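Side-chain contacts in 457aa long hypothetical protein (Pyrococcus horikoshii, PDB 2CSU), which is of unknown function but combines a Rossmann-like CoA-binding domain with two domains of the succinyl-CoA ligase type in each subunit of a two-chain assembly: residues Ile95-Gly98 with Phe99-Gly103; Gly164-Tyr167 with Lys168-Glu172; Arg284-Ser287 with Gln288-Arg292. All coordinates share one frame; numbering follows the deposited sequence.

Overall arrangement
Along the chain the three contacts come in series, and no two of them touch. Contact 1 lies in the loop from strand 91-94 to helix 104-120, in the CoA-binding domain with its parallel sheet of Rossmann type. Contact 2 runs along helix 159-171 in the flavodoxin-like domain, its centre about 27 Å from that of contact 1. Contact 3 follows helix 276-283, on the way to strand 295-300 and the last domain; its centre is about 22 Å from that of contact 2 and about 40 Å from that of contact 1, across the chain's centre. Contacts 1 and 2 both reach the second subunit, whereas contact 3 joins neighbouring domains within one chain.

Contact 1: residues Ile95-Gly98 with Phe99-Gly103; sequences ITAG and FGETG
The carboxylate of Glu-101 turns back on the peptide of Gly-98, three residues earlier. The residue's CB points toward 95-98, and CG sits between the backbone N and the carbonyl carbon (chi1 73°). A bend at chi2 then folds CD to 3.7 Å from Gly-98 N. OE2 makes the decisive contact: Gly-98 N donates to it at 2.7 Å, nearly straight at 172°, arriving on the syn side but 30° out of the carboxylate plane. The same oxygen lies 3.4 Å from Ala-97 CB. OE1 takes a weak bond from Phe-99 N and a full hydrogen bond from Asn-184 ND2.

This is the loop between strand 91-94 and helix 104-120, a beta-alpha connection at the C-terminal end of an inner strand of the parallel sheet of a Rossmann-like domain. Phe-99 to Thr-102 form a type I turn, and Phe-99 O accepts from both Thr-102 N and Thr-102 OG1, the hydroxyl lying in the carbonyl plane at 2.9 Å. Thr-102 CG2 rests 3.9 Å from Gly-98 CA. The Phe-99 ring receives Thr-96 O at its edge, 3.7 Å from CD2, and packs between helices 74-87 and 104-120, against Val-77 and Leu-113.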
ATOM      1  N   ILE A  95     -12.707  16.771  23.338  1.00 23.35           N
ATOM      2  CA  ILE A  95     -13.013  15.654  22.465  1.00 24.19           C
ATOM      3  C   ILE A  95     -14.470  15.707  22.054  1.00 24.24           C
ATOM      4  O   ILE A  95     -14.819  15.427  20.914  1.00 24.89           O
ATOM      5  CB  ILE A  95     -12.735  14.309  23.180  1.00 24.56           C
ATOM      6  CG1 ILE A  95     -11.229  14.097  23.313  1.00 25.70           C
ATOM      7  CG2 ILE A  95     -13.389  13.165  22.427  1.00 24.70           C
ATOM      8  CD1 ILE A  95     -10.502  13.999  21.988  1.00 26.76           C
ATOM      9  N   THR A  96     -15.314  16.098  22.995  1.00 25.10           N
ATOM     10  CA  THR A  96     -16.750  16.177  22.768  1.00 24.93           C
ATOM     11  C   THR A  96     -17.215  16.941  21.528  1.00 25.05           C
ATOM     12  O   THR A  96     -16.708  18.016  21.197  1.00 25.61           O
ATOM     13  CB  THR A  96     -17.420  16.775  23.993  1.00 25.09           C
ATOM     14  OG1 THR A  96     -16.956  16.067  25.146  1.00 24.79           O
ATOM     15  CG2 THR A  96     -18.956  16.656  23.893  1.00 24.97           C
ATOM     16  N   ALA A  97     -18.203  16.360  20.862  1.00 25.36           N
ATOM     17  CA  ALA A  97     -18.843  16.936  19.688  1.00 26.04           C
ATOM     18  C   ALA A  97     -20.180  17.586  20.046  1.00 27.23           C
ATOM     19  O   ALA A  97     -20.601  17.631  21.192  1.00 26.64           O
ATOM     20  CB  ALA A  97     -19.061  15.820  18.670  1.00 25.52           C
ATOM     21  N   GLY A  98     -20.836  18.142  19.009  1.00 28.48           N
ATOM     22  CA  GLY A  98     -22.133  18.771  19.226  1.00 28.72           C
ATOM     23  C   GLY A  98     -22.035  20.295  19.148  1.00 29.67           C
ATOM     24  O   GLY A  98     -22.895  21.032  19.621  1.00 30.64           O
ATOM     25  N   PHE A  99     -20.921  20.766  18.554  1.00 29.82           N
ATOM     26  CA  PHE A  99     -20.710  22.205  18.459  1.00 30.45           C
ATOM     27  C   PHE A  99     -20.827  22.734  17.014  1.00 30.95           C
ATOM     28  O   PHE A  99     -21.828  22.548  16.333  1.00 31.31           O
ATOM     29  CB  PHE A  99     -19.345  22.536  19.074  1.00 29.87           C
ATOM     30  CG  PHE A  99     -19.378  22.251  20.553  1.00 30.80           C
ATOM     31  CD1 PHE A  99     -19.946  23.176  21.423  1.00 31.39           C
ATOM     32  CD2 PHE A  99     -18.856  21.064  21.046  1.00 31.57           C
ATOM     33  CE1 PHE A  99     -19.996  22.905  22.784  1.00 31.64           C
ATOM     34  CE2 PHE A  99     -18.911  20.801  22.411  1.00 31.47           C
ATOM     35  CZ  PHE A  99     -19.481  21.717  23.286  1.00 33.07           C
ATOM     36  N   GLY A 100     -19.775  23.446  16.563  1.00 31.12           N
ATOM     37  CA  GLY A 100     -19.888  24.202  15.310  1.00 32.00           C
ATOM     38  C   GLY A 100     -20.092  23.315  14.076  1.00 32.49           C
ATOM     39  O   GLY A 100     -20.300  23.789  12.967  1.00 32.38           O
ATOM     40  N   GLU A 101     -20.093  21.996  14.197  1.00 32.42           N
ATOM     41  CA  GLU A 101     -20.321  21.151  13.030  1.00 33.35           C
ATOM     42  C   GLU A 101     -21.807  20.864  12.839  1.00 34.40           C
ATOM     43  O   GLU A 101     -22.223  20.383  11.784  1.00 34.03           O
ATOM     44  CB  GLU A 101     -19.588  19.819  13.176  1.00 33.19           C
ATOM     45  CG  GLU A 101     -20.229  18.888  14.198  1.00 33.04           C
ATOM     46  CD  GLU A 101     -19.763  19.129  15.618  1.00 33.05           C
ATOM     47  OE1 GLU A 101     -19.239  20.231  15.913  1.00 33.64           O
ATOM     48  OE2 GLU A 101     -19.930  18.211  16.453  1.00 33.46           O
ATOM     49  N   THR A 102     -22.602  21.161  13.861  1.00 36.15           N
ATOM     50  CA  THR A 102     -24.031  20.902  13.801  1.00 37.43           C
ATOM     51  C   THR A 102     -24.884  22.081  13.337  1.00 38.51           C
ATOM     52  O   THR A 102     -26.083  21.925  13.125  1.00 38.70           O
ATOM     53  CB  THR A 102     -24.557  20.446  15.163  1.00 37.61           C
ATOM     54  OG1 THR A 102     -24.491  21.544  16.083  1.00 37.50           O
ATOM     55  CG2 THR A 102     -23.724  19.277  15.693  1.00 37.50           C
ATOM     56  N   GLY A 103     -24.279  23.254  13.183  1.00 39.45           N
ATOM     57  CA  GLY A 103     -25.053  24.404  12.741  1.00 41.32           C
ATOM     58  C   GLY A 103     -24.694  25.739  13.371  1.00 42.60           C
ATOM     59  O   GLY A 103     -23.722  25.852  14.119  1.00 42.52           O
TER

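Contact 2: residues Gly164-Tyr167 with Lys168-Glu172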
ATOM      1  N   GLY A 164      -7.504   6.175  10.864  1.00 22.65           N
ATOM      2  CA  GLY A 164      -7.218   5.216   9.818  1.00 22.58           C
ATOM      3  C   GLY A 164      -5.773   5.241   9.357  1.00 22.68           C
ATOM      4  O   GLY A 164      -5.210   4.210   8.996  1.00 24.34           O
ATOM      5  N   ILE A 165      -5.179   6.423   9.354  1.00 22.81           N
ATOM      6  CA  ILE A 165      -3.799   6.572   8.937  1.00 22.79           C
ATOM      7  C   ILE A 165      -2.897   6.018  10.045  1.00 23.16           C
ATOM      8  O   ILE A 165      -1.924   5.333   9.769  1.00 23.65           O
ATOM      9  CB  ILE A 165      -3.497   8.071   8.589  1.00 21.49           C
ATOM     10  CG1 ILE A 165      -4.128   8.391   7.228  1.00 21.47           C
ATOM     11  CG2 ILE A 165      -1.998   8.340   8.532  1.00 21.83           C
ATOM     12  CD1 ILE A 165      -4.047   9.851   6.803  1.00 19.04           C
ATOM     13  N   VAL A 166      -3.242   6.284  11.300  1.00 23.36           N
ATOM     14  CA  VAL A 166      -2.461   5.755  12.410  1.00 22.92           C
ATOM     15  C   VAL A 166      -2.412   4.229  12.293  1.00 23.00           C
ATOM     16  O   VAL A 166      -1.340   3.628  12.387  1.00 22.67           O
ATOM     17  CB  VAL A 166      -3.075   6.174  13.762  1.00 24.09           C
ATOM     18  CG1 VAL A 166      -2.441   5.401  14.907  1.00 23.93           C
ATOM     19  CG2 VAL A 166      -2.865   7.664  13.978  1.00 24.01           C
ATOM     20  N   TYR A 167      -3.557   3.597  12.057  1.00 23.41           N
ATOM     21  CA  TYR A 167      -3.583   2.141  11.920  1.00 24.35           C
ATOM     22  C   TYR A 167      -2.771   1.725  10.718  1.00 24.93           C
ATOM     23  O   TYR A 167      -2.104   0.691  10.735  1.00 26.32           O
ATOM     24  CB  TYR A 167      -5.010   1.603  11.749  1.00 24.19           C
ATOM     25  CG  TYR A 167      -5.976   2.089  12.802  1.00 24.25           C
ATOM     26  CD1 TYR A 167      -5.521   2.489  14.058  1.00 24.48           C
ATOM     27  CD2 TYR A 167      -7.349   2.159  12.541  1.00 24.01           C
ATOM     28  CE1 TYR A 167      -6.395   2.954  15.027  1.00 23.31           C
ATOM     29  CE2 TYR A 167      -8.235   2.623  13.514  1.00 23.70           C
ATOM     30  CZ  TYR A 167      -7.746   3.018  14.750  1.00 23.70           C
ATOM     31  OH  TYR A 167      -8.599   3.492  15.710  1.00 21.10           O
ATOM     32  N   LYS A 168      -2.840   2.529   9.661  1.00 25.16           N
ATOM     33  CA  LYS A 168      -2.105   2.233   8.449  1.00 24.74           C
ATOM     34  C   LYS A 168      -0.614   2.191   8.716  1.00 25.42           C
ATOM     35  O   LYS A 168       0.042   1.188   8.458  1.00 24.85           O
ATOM     36  CB  LYS A 168      -2.396   3.286   7.379  1.00 25.71           C
ATOM     37  CG  LYS A 168      -1.703   3.008   6.037  1.00 25.30           C
ATOM     38  CD  LYS A 168      -2.087   4.048   4.988  1.00 25.26           C
ATOM     39  CE  LYS A 168      -1.860   3.539   3.571  1.00 26.41           C
ATOM     40  NZ  LYS A 168      -0.446   3.314   3.190  1.00 27.89           N
ATOM     41  N   THR A 169      -0.083   3.298   9.228  1.00 26.49           N
ATOM     42  CA  THR A 169       1.342   3.426   9.528  1.00 27.52           C
ATOM     43  C   THR A 169       1.872   2.382  10.509  1.00 27.94           C
ATOM     44  O   THR A 169       3.006   1.926  10.382  1.00 29.88           O
ATOM     45  CB  THR A 169       1.645   4.814  10.096  1.00 27.05           C
ATOM     46  OG1 THR A 169       0.695   5.118  11.125  1.00 26.27           O
ATOM     47  CG2 THR A 169       1.562   5.870   8.992  1.00 27.74           C
ATOM     48  N   ILE A 170       1.050   2.018  11.487  1.00 28.20           N
ATOM     49  CA  ILE A 170       1.427   1.038  12.490  1.00 28.18           C
ATOM     50  C   ILE A 170       1.822  -0.254  11.801  1.00 28.82           C
ATOM     51  O   ILE A 170       2.915  -0.782  12.031  1.00 29.43           O
ATOM     52  CB  ILE A 170       0.264   0.786  13.477  1.00 27.35           C
ATOM     53  CG1 ILE A 170       0.141   1.982  14.425  1.00 27.02           C
ATOM     54  CG2 ILE A 170       0.495  -0.512  14.263  1.00 28.31           C
ATOM     55  CD1 ILE A 170      -1.028   1.922  15.373  1.00 26.98           C
ATOM     56  N   LYS A 171       0.939  -0.758  10.949  1.00 30.04           N
ATOM     57  CA  LYS A 171       1.229  -1.985  10.227  1.00 31.35           C
ATOM     58  C   LYS A 171       2.385  -1.815   9.239  1.00 32.40           C
ATOM     59  O   LYS A 171       3.152  -2.755   9.006  1.00 32.07           O
ATOM     60  CB  LYS A 171      -0.008  -2.466   9.464  1.00 31.73           C
ATOM     61  CG  LYS A 171       0.275  -3.681   8.600  1.00 32.86           C
ATOM     62  CD  LYS A 171      -0.996  -4.338   8.090  1.00 35.02           C
ATOM     63  CE  LYS A 171      -0.681  -5.308   6.956  1.00 35.72           C
ATOM     64  NZ  LYS A 171      -1.872  -6.128   6.594  1.00 37.20           N
ATOM     65  N   GLU A 172       2.505  -0.621   8.657  1.00 33.01           N
ATOM     66  CA  GLU A 172       3.560  -0.345   7.679  1.00 34.27           C
ATOM     67  C   GLU A 172       4.853   0.045   8.372  1.00 34.47           C
ATOM     68  O   GLU A 172       5.842   0.388   7.725  1.00 34.15           O
ATOM     69  CB  GLU A 172       3.138   0.782   6.723  1.00 34.82           C
ATOM     70  CG  GLU A 172       2.014   0.412   5.762  1.00 35.41           C
ATOM     71  CD  GLU A 172       1.669   1.545   4.806  1.00 35.83           C
ATOM     72  OE1 GLU A 172       1.950   2.707   5.149  1.00 35.45           O
ATOM     73  OE2 GLU A 172       1.110   1.274   3.725  1.00 36.11           O
TER
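Thr-169 OG1 reaches back to two carbonyls of the preceding turn, 2.8 Å from Val-166 O and 3.0 Å from Ile-165 O. With a chi1 of 48°, the hydroxyl lies between the backbone N and the carbonyl carbon, which brings it against the helix backbone. Ile-165 O is in any case held by Thr-169 N, at 2.8 Å. The threonine methyl, CG2, stands on the other branch, anti to the carbonyl carbon, and faces Ile-165 CG2.

One residue on, Ile-170 lays CG1 close against Val-166 O, and its CD1 meets Val-166 CG1 at 3.8 Å. The two side chains cross obliquely, a plain i to i+4 apolar contact on the face of the helix that also carries Tyr-167.

Lys-168 takes a different course. Its CB passes near Ile-165 O, but the chain then runs extended away from the first turn and bends only at chi4 (-67°). That bend sets NZ 2.6 Å from Glu-172 OE2 in an i to i+4 salt bridge, where NZ comes to the syn side of OE2, well out of the carboxylate plane (31°). A second carboxylate, Asp-277, also pairs with NZ, so the ammonium is shared between two acids.

Helix 159-171 is the crossover of the beta-alpha-beta unit formed with strands 152-156 and 175-181. Ile-165 and Thr-169 press on Phe-176 of the following strand and on helix 276-283, while Tyr-167 and Ile-170 pack against Val-415 and Tyr-414 of the second subunit.

Contact 3: residues Arg284-Ser287 with Gln288-Arg292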
ATOM      1  N   ARG A 284       8.242  11.453   5.564  1.00 22.83           N
ATOM      2  CA  ARG A 284       9.160  10.695   6.404  1.00 24.05           C
ATOM      3  C   ARG A 284      10.489  10.443   5.692  1.00 24.54           C
ATOM      4  O   ARG A 284      11.296   9.618   6.101  1.00 24.53           O
ATOM      5  CB  ARG A 284       8.496   9.362   6.753  1.00 24.58           C
ATOM      6  CG  ARG A 284       8.425   8.416   5.555  1.00 24.66           C
ATOM      7  CD  ARG A 284       8.326   6.948   5.986  1.00 27.48           C
ATOM      8  NE  ARG A 284       7.588   6.167   4.988  1.00 26.02           N
ATOM      9  CZ  ARG A 284       8.076   4.954   4.668  1.00 26.65           C
ATOM     10  NH1 ARG A 284       9.176   4.507   5.250  1.00 26.78           N
ATOM     11  NH2 ARG A 284       7.441   4.204   3.764  1.00 28.72           N
ATOM     12  N   ALA A 285      10.686  11.183   4.585  1.00 24.63           N
ATOM     13  CA  ALA A 285      11.946  11.066   3.862  1.00 25.54           C
ATOM     14  C   ALA A 285      12.983  12.048   4.400  1.00 26.57           C
ATOM     15  O   ALA A 285      14.146  12.050   4.015  1.00 26.01           O
ATOM     16  CB  ALA A 285      11.680  11.356   2.385  1.00 23.73           C
ATOM     17  N   PHE A 286      12.514  12.936   5.297  1.00 26.54           N
ATOM     18  CA  PHE A 286      13.436  13.926   5.839  1.00 27.65           C
ATOM     19  C   PHE A 286      14.193  13.382   7.053  1.00 29.21           C
ATOM     20  O   PHE A 286      14.632  14.120   7.926  1.00 29.94           O
ATOM     21  CB  PHE A 286      12.627  15.161   6.241  1.00 27.37           C
ATOM     22  CG  PHE A 286      12.108  15.850   5.013  1.00 26.87           C
ATOM     23  CD1 PHE A 286      12.940  16.712   4.306  1.00 27.21           C
ATOM     24  CD2 PHE A 286      10.804  15.639   4.599  1.00 26.98           C
ATOM     25  CE1 PHE A 286      12.458  17.362   3.179  1.00 28.12           C
ATOM     26  CE2 PHE A 286      10.329  16.294   3.466  1.00 28.18           C
ATOM     27  CZ  PHE A 286      11.152  17.155   2.752  1.00 27.94           C
ATOM     28  N   SER A 287      14.300  12.041   7.095  1.00 30.20           N
ATOM     29  CA  SER A 287      15.214  11.424   8.048  1.00 32.18           C
ATOM     30  C   SER A 287      16.630  11.409   7.472  1.00 32.12           C
ATOM     31  O   SER A 287      17.607  11.048   8.119  1.00 31.96           O
ATOM     32  CB  SER A 287      14.737   9.993   8.307  1.00 31.97           C
ATOM     33  OG  SER A 287      15.569   9.077   7.592  1.00 35.22           O
ATOM     34  N   GLN A 288      16.702  11.782   6.178  1.00 31.79           N
ATOM     35  CA  GLN A 288      17.987  11.864   5.497  1.00 33.06           C
ATOM     36  C   GLN A 288      18.345  13.318   5.179  1.00 33.76           C
ATOM     37  O   GLN A 288      17.552  14.235   5.345  1.00 34.24           O
ATOM     38  CB  GLN A 288      17.886  11.064   4.196  1.00 34.07           C
ATOM     39  CG  GLN A 288      17.618   9.579   4.441  1.00 33.24           C
ATOM     40  CD  GLN A 288      18.934   8.848   4.554  1.00 34.57           C
ATOM     41  OE1 GLN A 288      19.859   9.025   3.779  1.00 35.39           O
ATOM     42  NE2 GLN A 288      18.989   7.984   5.587  1.00 33.88           N
ATOM     43  N   PRO A 289      19.603  13.517   4.746  1.00 34.88           N
ATOM     44  CA  PRO A 289      20.085  14.845   4.391  1.00 34.94           C
ATOM     45  C   PRO A 289      19.396  15.371   3.131  1.00 34.67           C
ATOM     46  O   PRO A 289      19.042  14.624   2.228  1.00 33.98           O
ATOM     47  CB  PRO A 289      21.592  14.749   4.157  1.00 35.21           C
ATOM     48  CG  PRO A 289      21.999  13.395   4.732  1.00 35.87           C
ATOM     49  CD  PRO A 289      20.659  12.539   4.553  1.00 34.94           C
ATOM     50  N   LEU A 290      19.412  16.685   2.958  1.00 34.92           N
ATOM     51  CA  LEU A 290      18.977  17.293   1.710  1.00 36.10           C
ATOM     52  C   LEU A 290      20.033  17.186   0.606  1.00 36.89           C
ATOM     53  O   LEU A 290      21.207  17.468   0.827  1.00 37.58           O
ATOM     54  CB  LEU A 290      18.595  18.757   1.965  1.00 35.98           C
ATOM     55  CG  LEU A 290      17.514  18.931   3.052  1.00 36.37           C
ATOM     56  CD1 LEU A 290      17.244  20.403   3.309  1.00 35.36           C
ATOM     57  CD2 LEU A 290      16.231  18.232   2.619  1.00 35.82           C
ATOM     58  N   PRO A 291      19.614  16.771  -0.603  1.00 37.91           N
ATOM     59  CA  PRO A 291      20.488  16.610  -1.768  1.00 38.68           C
ATOM     60  C   PRO A 291      21.012  17.933  -2.319  1.00 40.42           C
ATOM     61  O   PRO A 291      20.296  18.936  -2.329  1.00 40.61           O
ATOM     62  CB  PRO A 291      19.586  15.897  -2.763  1.00 38.24           C
ATOM     63  CG  PRO A 291      18.246  16.512  -2.467  1.00 37.41           C
ATOM     64  CD  PRO A 291      18.215  16.468  -0.962  1.00 37.34           C
ATOM     65  N   ARG A 292      22.260  17.929  -2.784  1.00 41.88           N
ATOM     66  CA  ARG A 292      22.857  19.138  -3.330  1.00 43.17           C
ATOM     67  C   ARG A 292      22.519  19.283  -4.816  1.00 42.67           C
ATOM     68  O   ARG A 292      22.914  20.230  -5.483  1.00 42.84           O
ATOM     69  CB  ARG A 292      24.382  19.047  -3.179  1.00 45.37           C
ATOM     70  CG  ARG A 292      24.860  18.981  -1.729  1.00 47.96           C
ATOM     71  CD  ARG A 292      26.345  19.362  -1.614  1.00 50.58           C
ATOM     72  NE  ARG A 292      27.201  18.259  -2.072  1.00 52.73           N
ATOM     73  CZ  ARG A 292      27.599  18.263  -3.359  1.00 54.30           C
ATOM     74  NH1 ARG A 292      27.201  19.222  -4.173  1.00 54.78           N
ATOM     75  NH2 ARG A 292      28.418  17.303  -3.808  1.00 55.34           N
TER
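Ala-285 O and Gln-288 N close the turn that carries the chain out of helix 276-283, through a weak bond of 3.4 Å. This is the link between the flavodoxin-like domain and strand 295-300 of the following domain, and its second half, with Pro-289 and Pro-291, runs extended.

Arg-284 begins the walk as the first residue beyond the helix. Its guanidinium turns to the last domain, where it bridges to Glu-424 and makes a cation-pi contact with Tyr-431. Ala-285 supplies the carbonyl of the turn. Phe-286 sets off away from the following segment at CB, with CG anti to the carbonyl carbon (chi1 -69°), yet its ring edge is met by Leu-290: CD2 of the leucine sits near the ring plane, 3.9 Å from Phe-286 CE1, and the two side chains cross at a slant. Gln-447 of helix 434-450 touches both of them.

Ser-287 ends the first segment beside Gln-288. Its OG lies 3.3 Å from Gln-288 N, at an angle too poor for a hydrogen bond, so the weak bond to Ala-285 O is what this amide has within the turn. Gln-288 bends at chi2 (-90°) and sends its amide across to the last domain, where OE1 accepts from Val-406 N and NE2 donates to Gly-427 O. Along the way its aliphatic part skirts the serine, with Gln-288 CG 3.8 Å from Ser-287 OG.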